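Local coordinates for interphotoreceptor retinoid-binding protein (Xenopus laevis, PDB 1J7X) that binds retinoids in the interphotoreceptor matrix and is thought to shuttle them between photoreceptors and pigment epithelium during the visual cycle, at residues 132-137 with 159-164; 231-236 with 289-294; 244-249 with 253-258. One frame throughout, in Å; residues are numbered along the deposited sequence.

Contact 1 of 3, residues 132-137 with 159-164; sequences TVWEPI and PLLLSY
The indole of Trp-134, with CG1 of the preceding Val-133 3.8 Å above one face, lays its opposite face on the ring of Tyr-164. Their planes are 9° apart, and the Tyr-164 centroid sits 3.9 Å from that of the indole five-membered ring: an offset stack. Farther along the indole, Tyr-164 CB makes a CH-pi contact over the six-membered ring, while Leu-161 CD1 comes in at the edge, 3.9 Å from Trp-134 CH2. CG anti to the carbonyl carbon (chi1 -52°) lays the Trp-134 indole flat across the Tyr-164 ring, which is itself swung to meet it by a like torsion (chi1 -73°). The contact thus ties helix 119-137 to segment 159-164 in a domain of the ClpP/crotonase clan. One water accepts from Trp-134 NE1 at 3.1 Å and donates to Tyr-164 OH at 3.1 Å; that hydroxyl is also hydrogen-bonded to Leu-195 O. A leucine in place of Trp-134 would probably leave the Tyr-164 ring without its stacking partner and the water without its N-H donor. One residue on, Glu-135 forms a salt bridge with Lys-197.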
loop_
_atom_site.group_PDB
_atom_site.type_symbol
_atom_site.label_atom_id
_atom_site.label_comp_id
_atom_site.label_asym_id
_atom_site.label_seq_id
_atom_site.Cartn_x
_atom_site.Cartn_y
_atom_site.Cartn_z
ATOM N N THR A 132 2.883 20.826 14.072
ATOM C CA THR A 132 1.492 20.580 13.642
ATOM C C THR A 132 0.917 19.259 14.167
ATOM O O THR A 132 -0.258 19.165 14.541
ATOM C CB THR A 132 1.477 20.633 12.169
ATOM O OG1 THR A 132 1.961 21.917 11.745
ATOM C CG2 THR A 132 0.055 20.516 11.508
ATOM N N VAL A 133 1.727 18.263 14.228
ATOM C CA VAL A 133 1.204 16.914 14.516
ATOM C C VAL A 133 1.697 16.359 15.815
ATOM O O VAL A 133 0.942 16.230 16.711
ATOM C CB VAL A 133 1.560 15.945 13.403
ATOM C CG1 VAL A 133 1.028 14.514 13.729
ATOM C CG2 VAL A 133 1.030 16.433 12.134
ATOM N N TRP A 134 2.995 16.063 15.937
ATOM C CA TRP A 134 3.528 15.313 17.012
ATOM C C TRP A 134 3.329 15.931 18.411
ATOM O O TRP A 134 2.963 15.239 19.325
ATOM C CB TRP A 134 4.992 14.919 16.739
ATOM C CG TRP A 134 5.101 14.229 15.366
ATOM C CD1 TRP A 134 5.825 14.642 14.327
ATOM C CD2 TRP A 134 4.392 13.063 14.928
ATOM N NE1 TRP A 134 5.620 13.810 13.239
ATOM C CE2 TRP A 134 4.769 12.808 13.616
ATOM C CE3 TRP A 134 3.458 12.201 15.548
ATOM C CZ2 TRP A 134 4.199 11.782 12.885
ATOM C CZ3 TRP A 134 2.978 11.113 14.860
ATOM C CH2 TRP A 134 3.347 10.948 13.524
ATOM N N GLU A 135 3.548 17.225 18.498
ATOM C CA GLU A 135 3.369 17.907 19.806
ATOM C C GLU A 135 1.918 17.998 20.181
ATOM O O GLU A 135 1.590 17.552 21.261
ATOM C CB GLU A 135 4.040 19.272 19.803
ATOM C CG GLU A 135 3.656 20.028 21.167
ATOM C CD GLU A 135 4.058 19.336 22.463
ATOM O OE1 GLU A 135 5.044 18.586 22.513
ATOM O OE2 GLU A 135 3.354 19.594 23.540
ATOM N N PRO A 136 1.010 18.531 19.381
ATOM C CA PRO A 136 -0.358 18.654 19.787
ATOM C C PRO A 136 -1.058 17.311 20.251
ATOM O O PRO A 136 -1.914 17.304 21.187
ATOM C CB PRO A 136 -0.990 19.233 18.515
ATOM C CG PRO A 136 0.072 19.941 17.868
ATOM C CD PRO A 136 1.213 19.119 17.999
ATOM N N ILE A 137 -0.754 16.167 19.601
ATOM C CA ILE A 137 -1.418 14.888 19.991
ATOM C C ILE A 137 -0.835 14.244 21.216
ATOM O O ILE A 137 -1.390 13.321 21.725
ATOM C CB ILE A 137 -1.381 13.871 18.802
ATOM C CG1 ILE A 137 -0.004 13.422 18.480
ATOM C CG2 ILE A 137 -2.012 14.428 17.624
ATOM C CD1 ILE A 137 0.006 12.293 17.417
ATOM N N PRO A 159 8.252 3.883 6.316
ATOM C CA PRO A 159 8.951 3.418 7.490
ATOM C C PRO A 159 9.151 4.484 8.549
ATOM O O PRO A 159 8.981 4.255 9.733
ATOM C CB PRO A 159 10.278 2.858 6.922
ATOM C CG PRO A 159 9.884 2.462 5.467
ATOM C CD PRO A 159 8.903 3.575 5.026
ATOM N N LEU A 160 9.502 5.666 8.122
ATOM C CA LEU A 160 9.719 6.791 9.009
ATOM C C LEU A 160 8.458 7.121 9.740
ATOM O O LEU A 160 8.462 7.278 10.955
ATOM C CB LEU A 160 10.253 7.990 8.191
ATOM C CG LEU A 160 10.464 9.245 9.099
ATOM C CD1 LEU A 160 11.469 8.901 10.157
ATOM C CD2 LEU A 160 10.961 10.442 8.260
ATOM N N LEU A 161 7.334 7.233 9.027
ATOM C CA LEU A 161 6.084 7.515 9.706
ATOM C C LEU A 161 5.724 6.471 10.719
ATOM O O LEU A 161 5.279 6.737 11.815
ATOM C CB LEU A 161 4.954 7.722 8.696
ATOM C CG LEU A 161 3.576 7.920 9.264
ATOM C CD1 LEU A 161 3.546 9.135 10.088
ATOM C CD2 LEU A 161 2.441 8.068 8.215
ATOM N N LEU A 162 5.836 5.218 10.332
ATOM C CA LEU A 162 5.481 4.152 11.189
ATOM C C LEU A 162 6.249 4.230 12.517
ATOM O O LEU A 162 5.726 3.909 13.573
ATOM C CB LEU A 162 5.782 2.874 10.483
ATOM C CG LEU A 162 4.812 2.374 9.429
ATOM C CD1 LEU A 162 5.449 1.181 8.664
ATOM C CD2 LEU A 162 3.533 1.949 9.999
ATOM N N SER A 163 7.483 4.693 12.427
ATOM C CA SER A 163 8.415 4.781 13.589
ATOM C C SER A 163 7.929 5.666 14.675
ATOM O O SER A 163 8.326 5.502 15.825
ATOM C CB SER A 163 9.781 5.184 13.132
ATOM O OG SER A 163 10.339 4.245 12.172
ATOM N N TYR A 164 6.996 6.550 14.375
ATOM C CA TYR A 164 6.381 7.368 15.433
ATOM C C TYR A 164 5.423 6.595 16.320
ATOM O O TYR A 164 4.958 7.122 17.352
ATOM C CB TYR A 164 5.667 8.622 14.824
ATOM C CG TYR A 164 6.616 9.681 14.341
ATOM C CD1 TYR A 164 7.212 9.621 13.085
ATOM C CD2 TYR A 164 6.812 10.818 15.052
ATOM C CE1 TYR A 164 8.122 10.544 12.619
ATOM C CE2 TYR A 164 7.784 11.747 14.640
ATOM C CZ TYR A 164 8.380 11.651 13.427
ATOM O OH TYR A 164 9.270 12.632 13.003
HETATM O O HOH W 1 7.582 13.953 10.802
#

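Contact 2 of 3, residues 231-236 with 289-294; sequences TIIGEI and DKAKEI
Strand 231-234 belongs to the mixed sheet of the ClpP/crotonase-like domain, and here helix 287-296, near the C-terminus, packs against it. The strand runs parallel to 204-209 on one side and to the short strand 280-281 on the other; helix 216-226 joins 204-209 to it in a beta-alpha-beta crossover. Ile-233 is the residue that meets the helix, and it does so with two branches. Its chi1 of -53° sets CG1 anti to the carbonyl carbon and CG2 anti to the backbone N, spreading the two over different helix residues. CG1 carries CD1 outward to Ala-291, where Ile-233 CD1 lies 3.6 Å from Ala-291 CA and 3.7 Å from Ala-291 CB. Only a methyl stands on the helix at this point, and the backbones close to 7.0 Å between the CA atoms of Ile-233 and Ala-291. The contact has no hydrogen bond across it; the strand backbone at Ile-233 is tied instead to Val-207 and Thr-209. Farther up the helix, Ile-294 rests on Tyr-206 of the neighbouring strand 204-209, so the helix lies over both strands. The other branch of Ile-233 meets Lys-290 by its aliphatic base, the two side chains crossing at about a right angle. Ile-233 CG2 is 3.8 Å from Lys-290 CB and equally far from Lys-290 CG. Beyond CG the lysine bends, chi2 73°, and leads its ammonium away from the strand to a long salt bridge, Lys-290 NZ to Glu-293 OE2 at 3.9 Å.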
loop_
_atom_site.group_PDB
_atom_site.type_symbol
_atom_site.label_atom_id
_atom_site.label_comp_id
_atom_site.label_asym_id
_atom_site.label_seq_id
_atom_site.Cartn_x
_atom_site.Cartn_y
_atom_site.Cartn_z
ATOM N N THR A 231 -6.033 -0.674 14.969
ATOM C CA THR A 231 -7.255 -1.256 14.461
ATOM C C THR A 231 -7.628 -0.481 13.184
ATOM O O THR A 231 -7.650 0.760 13.185
ATOM C CB THR A 231 -8.350 -1.152 15.491
ATOM O OG1 THR A 231 -7.994 -1.809 16.717
ATOM C CG2 THR A 231 -9.640 -1.773 14.986
ATOM N N ILE A 232 -7.867 -1.212 12.074
ATOM C CA ILE A 232 -8.233 -0.600 10.842
ATOM C C ILE A 232 -9.768 -0.598 10.739
ATOM O O ILE A 232 -10.440 -1.631 10.878
ATOM C CB ILE A 232 -7.668 -1.405 9.662
ATOM C CG1 ILE A 232 -6.177 -1.701 9.864
ATOM C CG2 ILE A 232 -7.814 -0.714 8.371
ATOM C CD1 ILE A 232 -5.377 -0.352 10.170
ATOM N N ILE A 233 -10.333 0.538 10.375
ATOM C CA ILE A 233 -11.811 0.722 10.320
ATOM C C ILE A 233 -12.237 1.396 9.038
ATOM O O ILE A 233 -11.701 2.446 8.650
ATOM C CB ILE A 233 -12.276 1.558 11.531
ATOM C CG1 ILE A 233 -11.748 0.926 12.779
ATOM C CG2 ILE A 233 -13.828 1.764 11.506
ATOM C CD1 ILE A 233 -11.977 1.855 13.996
ATOM N N GLY A 234 -13.220 0.768 8.340
ATOM C CA GLY A 234 -13.750 1.413 7.165
ATOM C C GLY A 234 -13.954 0.425 6.040
ATOM O O GLY A 234 -14.419 -0.666 6.312
ATOM N N GLU A 235 -13.701 0.876 4.822
ATOM C CA GLU A 235 -13.920 0.063 3.639
ATOM C C GLU A 235 -12.628 -0.674 3.220
ATOM O O GLU A 235 -11.516 -0.245 3.466
ATOM C CB GLU A 235 -14.402 0.887 2.507
ATOM C CG GLU A 235 -15.695 1.661 2.833
ATOM C CD GLU A 235 -16.042 2.675 1.801
ATOM O OE1 GLU A 235 -15.161 3.142 1.004
ATOM O OE2 GLU A 235 -17.217 3.172 1.828
ATOM N N ILE A 236 -12.796 -1.706 2.402
ATOM C CA ILE A 236 -11.649 -2.373 1.804
ATOM C C ILE A 236 -11.049 -1.331 0.840
ATOM O O ILE A 236 -11.774 -0.588 0.133
ATOM C CB ILE A 236 -12.117 -3.622 0.990
ATOM C CG1 ILE A 236 -12.630 -4.631 1.938
ATOM C CG2 ILE A 236 -11.037 -4.155 0.186
ATOM C CD1 ILE A 236 -13.541 -5.702 1.263
ATOM N N ASP A 289 -17.400 7.327 13.480
ATOM C CA ASP A 289 -18.346 6.901 14.544
ATOM C C ASP A 289 -18.026 5.581 15.146
ATOM O O ASP A 289 -17.998 5.384 16.374
ATOM C CB ASP A 289 -19.742 6.843 14.036
ATOM C CG ASP A 289 -20.383 8.238 13.903
ATOM O OD1 ASP A 289 -19.855 9.160 14.575
ATOM O OD2 ASP A 289 -21.302 8.460 13.074
ATOM N N LYS A 290 -17.630 4.655 14.280
ATOM C CA LYS A 290 -17.152 3.368 14.748
ATOM C C LYS A 290 -15.916 3.345 15.584
ATOM O O LYS A 290 -15.816 2.688 16.636
ATOM C CB LYS A 290 -16.998 2.442 13.525
ATOM C CG LYS A 290 -16.670 1.044 13.865
ATOM C CD LYS A 290 -17.855 0.294 14.460
ATOM C CE LYS A 290 -17.605 -1.125 14.782
ATOM N NZ LYS A 290 -18.930 -1.738 15.337
ATOM N N ALA A 291 -14.923 4.137 15.220
ATOM C CA ALA A 291 -13.790 4.253 15.974
ATOM C C ALA A 291 -14.047 4.794 17.410
ATOM O O ALA A 291 -13.561 4.294 18.371
ATOM C CB ALA A 291 -12.823 5.241 15.220
ATOM N N LYS A 292 -14.888 5.774 17.470
ATOM C CA LYS A 292 -15.335 6.386 18.730
ATOM C C LYS A 292 -16.073 5.352 19.585
ATOM O O LYS A 292 -15.798 5.316 20.759
ATOM C CB LYS A 292 -16.185 7.579 18.454
ATOM C CG LYS A 292 -15.386 8.840 17.904
ATOM C CD LYS A 292 -16.356 9.938 17.354
ATOM C CE LYS A 292 -15.652 11.156 16.970
ATOM N NZ LYS A 292 -16.515 12.153 16.305
ATOM N N GLU A 293 -16.919 4.535 18.976
ATOM C CA GLU A 293 -17.561 3.441 19.677
ATOM C C GLU A 293 -16.562 2.515 20.268
ATOM O O GLU A 293 -16.620 2.154 21.499
ATOM C CB GLU A 293 -18.437 2.607 18.736
ATOM C CG GLU A 293 -19.324 3.344 17.815
ATOM C CD GLU A 293 -20.197 2.406 16.952
ATOM O OE1 GLU A 293 -20.599 2.918 15.810
ATOM O OE2 GLU A 293 -20.446 1.184 17.416
ATOM N N ILE A 294 -15.618 2.035 19.440
ATOM C CA ILE A 294 -14.608 1.145 19.922
ATOM C C ILE A 294 -13.851 1.669 21.103
ATOM O O ILE A 294 -13.582 0.956 22.095
ATOM C CB ILE A 294 -13.615 0.690 18.806
ATOM C CG1 ILE A 294 -14.333 0.104 17.666
ATOM C CG2 ILE A 294 -12.616 -0.190 19.382
ATOM C CD1 ILE A 294 -15.154 -1.035 17.990
#

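Contact 3 of 3, residues 244-249 with 253-258; sequences SKVFPF and QLSVTV
Phe-249 and Val-256 make the dense end of this beta hairpin: Phe-249 CZ lies 3.7 Å from Val-256 CB, and CD2 of the same ring is 3.8 Å from Leu-254 CB. Val-256 CG1, set between its backbone N and carbonyl carbon (chi1 71°), also comes 3.7 Å from Phe-249 CZ. Phe-247, paired with Val-256, continues the apolar face. Its ring edge meets Val-256 O in the ring plane, and Phe-247 CD1 stands 4.0 Å from Val-258 CG2, the two side chains crossing at about a right angle. Helix 2-18 covers both phenylalanines through Val-7, Gln-10, Ile-14 and Asn-18.

The face of Val-246, Pro-248, Ser-255 and Thr-257 is more polar and partly open: Pro-248 is exposed, though Ser-255 is buried and Thr-71 touches it and Val-246. Val-246 CG2 is 3.6 Å from Thr-257 OG1 in a non-hydrogen-bonded pair. Lys-245 leaves from the phenylalanine side but is itself exposed, its NZ hydrogen-bonded to Gln-181 OE1.

Between the faces, Lys-245 with Val-258 and Phe-247 with Val-256 are hydrogen-bonded pairs, two bonds each; the nearly straight Val-258 N to Lys-245 O bond is 2.8 Å long. Phe-249 N adds a fifth to Leu-254 O at 3.0 Å. The register therefore rests on main-chain bonds that depend little on side chains, while the aromatic face fastens the hairpin to helix 2-18.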
loop_
_atom_site.group_PDB
_atom_site.type_symbol
_atom_site.label_atom_id
_atom_site.label_comp_id
_atom_site.label_asym_id
_atom_site.label_seq_id
_atom_site.Cartn_x
_atom_site.Cartn_y
_atom_site.Cartn_z
ATOM N N SER A 244 3.688 -3.981 -9.250
ATOM C CA SER A 244 3.615 -4.614 -10.584
ATOM C C SER A 244 4.078 -3.710 -11.693
ATOM O O SER A 244 4.276 -2.498 -11.510
ATOM C CB SER A 244 2.211 -5.040 -10.877
ATOM O OG SER A 244 1.605 -5.774 -9.778
ATOM N N LYS A 245 4.221 -4.296 -12.877
ATOM C CA LYS A 245 4.556 -3.552 -14.111
ATOM C C LYS A 245 3.688 -4.154 -15.217
ATOM O O LYS A 245 3.282 -5.340 -15.153
ATOM C CB LYS A 245 6.044 -3.722 -14.425
ATOM C CG LYS A 245 6.961 -3.010 -13.428
ATOM C CD LYS A 245 8.434 -2.917 -13.895
ATOM C CE LYS A 245 9.248 -1.813 -13.171
ATOM N NZ LYS A 245 10.672 -1.635 -13.724
ATOM N N VAL A 246 3.397 -3.359 -16.189
ATOM C CA VAL A 246 2.594 -3.749 -17.275
ATOM C C VAL A 246 3.467 -4.046 -18.491
ATOM O O VAL A 246 4.375 -3.260 -18.815
ATOM C CB VAL A 246 1.572 -2.721 -17.611
ATOM C CG1 VAL A 246 0.654 -3.182 -18.728
ATOM C CG2 VAL A 246 0.697 -2.439 -16.339
ATOM N N PHE A 247 3.164 -5.165 -19.184
ATOM C CA PHE A 247 3.892 -5.572 -20.401
ATOM C C PHE A 247 2.935 -5.788 -21.550
ATOM O O PHE A 247 2.071 -6.616 -21.490
ATOM C CB PHE A 247 4.690 -6.847 -20.123
ATOM C CG PHE A 247 5.684 -6.726 -18.994
ATOM C CD1 PHE A 247 5.316 -6.906 -17.667
ATOM C CD2 PHE A 247 7.047 -6.544 -19.262
ATOM C CE1 PHE A 247 6.198 -6.736 -16.659
ATOM C CE2 PHE A 247 7.990 -6.516 -18.202
ATOM C CZ PHE A 247 7.554 -6.594 -16.909
ATOM N N PRO A 248 3.052 -5.007 -22.607
ATOM C CA PRO A 248 2.138 -5.100 -23.713
ATOM C C PRO A 248 2.529 -6.274 -24.530
ATOM O O PRO A 248 3.666 -6.753 -24.392
ATOM C CB PRO A 248 2.385 -3.768 -24.468
ATOM C CG PRO A 248 3.838 -3.630 -24.301
ATOM C CD PRO A 248 4.041 -3.958 -22.811
ATOM N N PHE A 249 1.562 -6.839 -25.198
ATOM C CA PHE A 249 1.838 -7.968 -26.082
ATOM C C PHE A 249 1.922 -7.369 -27.473
ATOM O O PHE A 249 0.861 -7.000 -28.044
ATOM C CB PHE A 249 0.708 -9.015 -26.067
ATOM C CG PHE A 249 0.689 -9.887 -24.791
ATOM C CD1 PHE A 249 1.705 -10.760 -24.533
ATOM C CD2 PHE A 249 -0.300 -9.748 -23.867
ATOM C CE1 PHE A 249 1.743 -11.478 -23.356
ATOM C CE2 PHE A 249 -0.327 -10.506 -22.731
ATOM C CZ PHE A 249 0.735 -11.360 -22.478
ATOM N N GLN A 253 -3.956 -6.067 -28.961
ATOM C CA GLN A 253 -4.670 -5.107 -28.135
ATOM C C GLN A 253 -4.674 -5.569 -26.648
ATOM O O GLN A 253 -5.571 -5.181 -25.892
ATOM C CB GLN A 253 -6.130 -4.994 -28.613
ATOM C CG GLN A 253 -6.349 -4.428 -30.092
ATOM C CD GLN A 253 -5.831 -3.023 -30.289
ATOM O OE1 GLN A 253 -4.717 -2.827 -30.777
ATOM N NE2 GLN A 253 -6.652 -2.030 -29.916
ATOM N N LEU A 254 -3.763 -6.474 -26.332
ATOM C CA LEU A 254 -3.656 -7.085 -24.966
ATOM C C LEU A 254 -2.424 -6.757 -24.298
ATOM O O LEU A 254 -1.428 -6.449 -24.893
ATOM C CB LEU A 254 -3.738 -8.633 -25.016
ATOM C CG LEU A 254 -5.100 -9.181 -25.383
ATOM C CD1 LEU A 254 -5.004 -10.732 -25.466
ATOM C CD2 LEU A 254 -6.126 -8.790 -24.434
ATOM N N SER A 255 -2.469 -6.813 -22.966
ATOM C CA SER A 255 -1.276 -6.635 -22.178
ATOM C C SER A 255 -1.340 -7.509 -20.952
ATOM O O SER A 255 -2.445 -8.116 -20.652
ATOM C CB SER A 255 -1.137 -5.197 -21.755
ATOM O OG SER A 255 -2.123 -4.967 -20.780
ATOM N N VAL A 256 -0.200 -7.653 -20.303
ATOM C CA VAL A 256 -0.172 -8.383 -19.038
ATOM C C VAL A 256 0.430 -7.576 -17.875
ATOM O O VAL A 256 1.480 -6.986 -17.966
ATOM C CB VAL A 256 0.484 -9.800 -19.181
ATOM C CG1 VAL A 256 1.987 -9.638 -19.408
ATOM C CG2 VAL A 256 0.293 -10.652 -17.921
ATOM N N THR A 257 -0.267 -7.504 -16.720
ATOM C CA THR A 257 0.263 -6.892 -15.537
ATOM C C THR A 257 0.805 -7.936 -14.697
ATOM O O THR A 257 0.141 -8.972 -14.446
ATOM C CB THR A 257 -0.855 -6.168 -14.677
ATOM O OG1 THR A 257 -1.493 -5.199 -15.460
ATOM C CG2 THR A 257 -0.228 -5.447 -13.476
ATOM N N VAL A 258 2.065 -7.751 -14.389
ATOM C CA VAL A 258 2.827 -8.723 -13.631
ATOM C C VAL A 258 3.419 -8.209 -12.344
ATOM O O VAL A 258 4.113 -7.184 -12.330
ATOM C CB VAL A 258 3.991 -9.289 -14.520
ATOM C CG1 VAL A 258 4.759 -10.304 -13.753
ATOM C CG2 VAL A 258 3.434 -9.859 -15.786
#

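Contacts 1 and 2 lie in the sheet-and-helix body, their centres 20 Å apart and nearest atoms about 9 Å apart; contact 3 is on the opposite side of the chain's centre, its centre 38 Å from that of contact 1 and 36 Å from that of contact 2. No helix or strand serves two contacts, yet strands 231-234 and 244-248 follow each other, so the chain leaves contact 2 for the hairpin of contact 3 and returns to supply helix 287-296. Contacts 1 and 2 are small and largely buried, joining elements without a direct hydrogen bond between them: aromatic stacking with a water in one, aliphatic packing in the other. Contact 3 is larger, only partly buried, and built on backbone bonds.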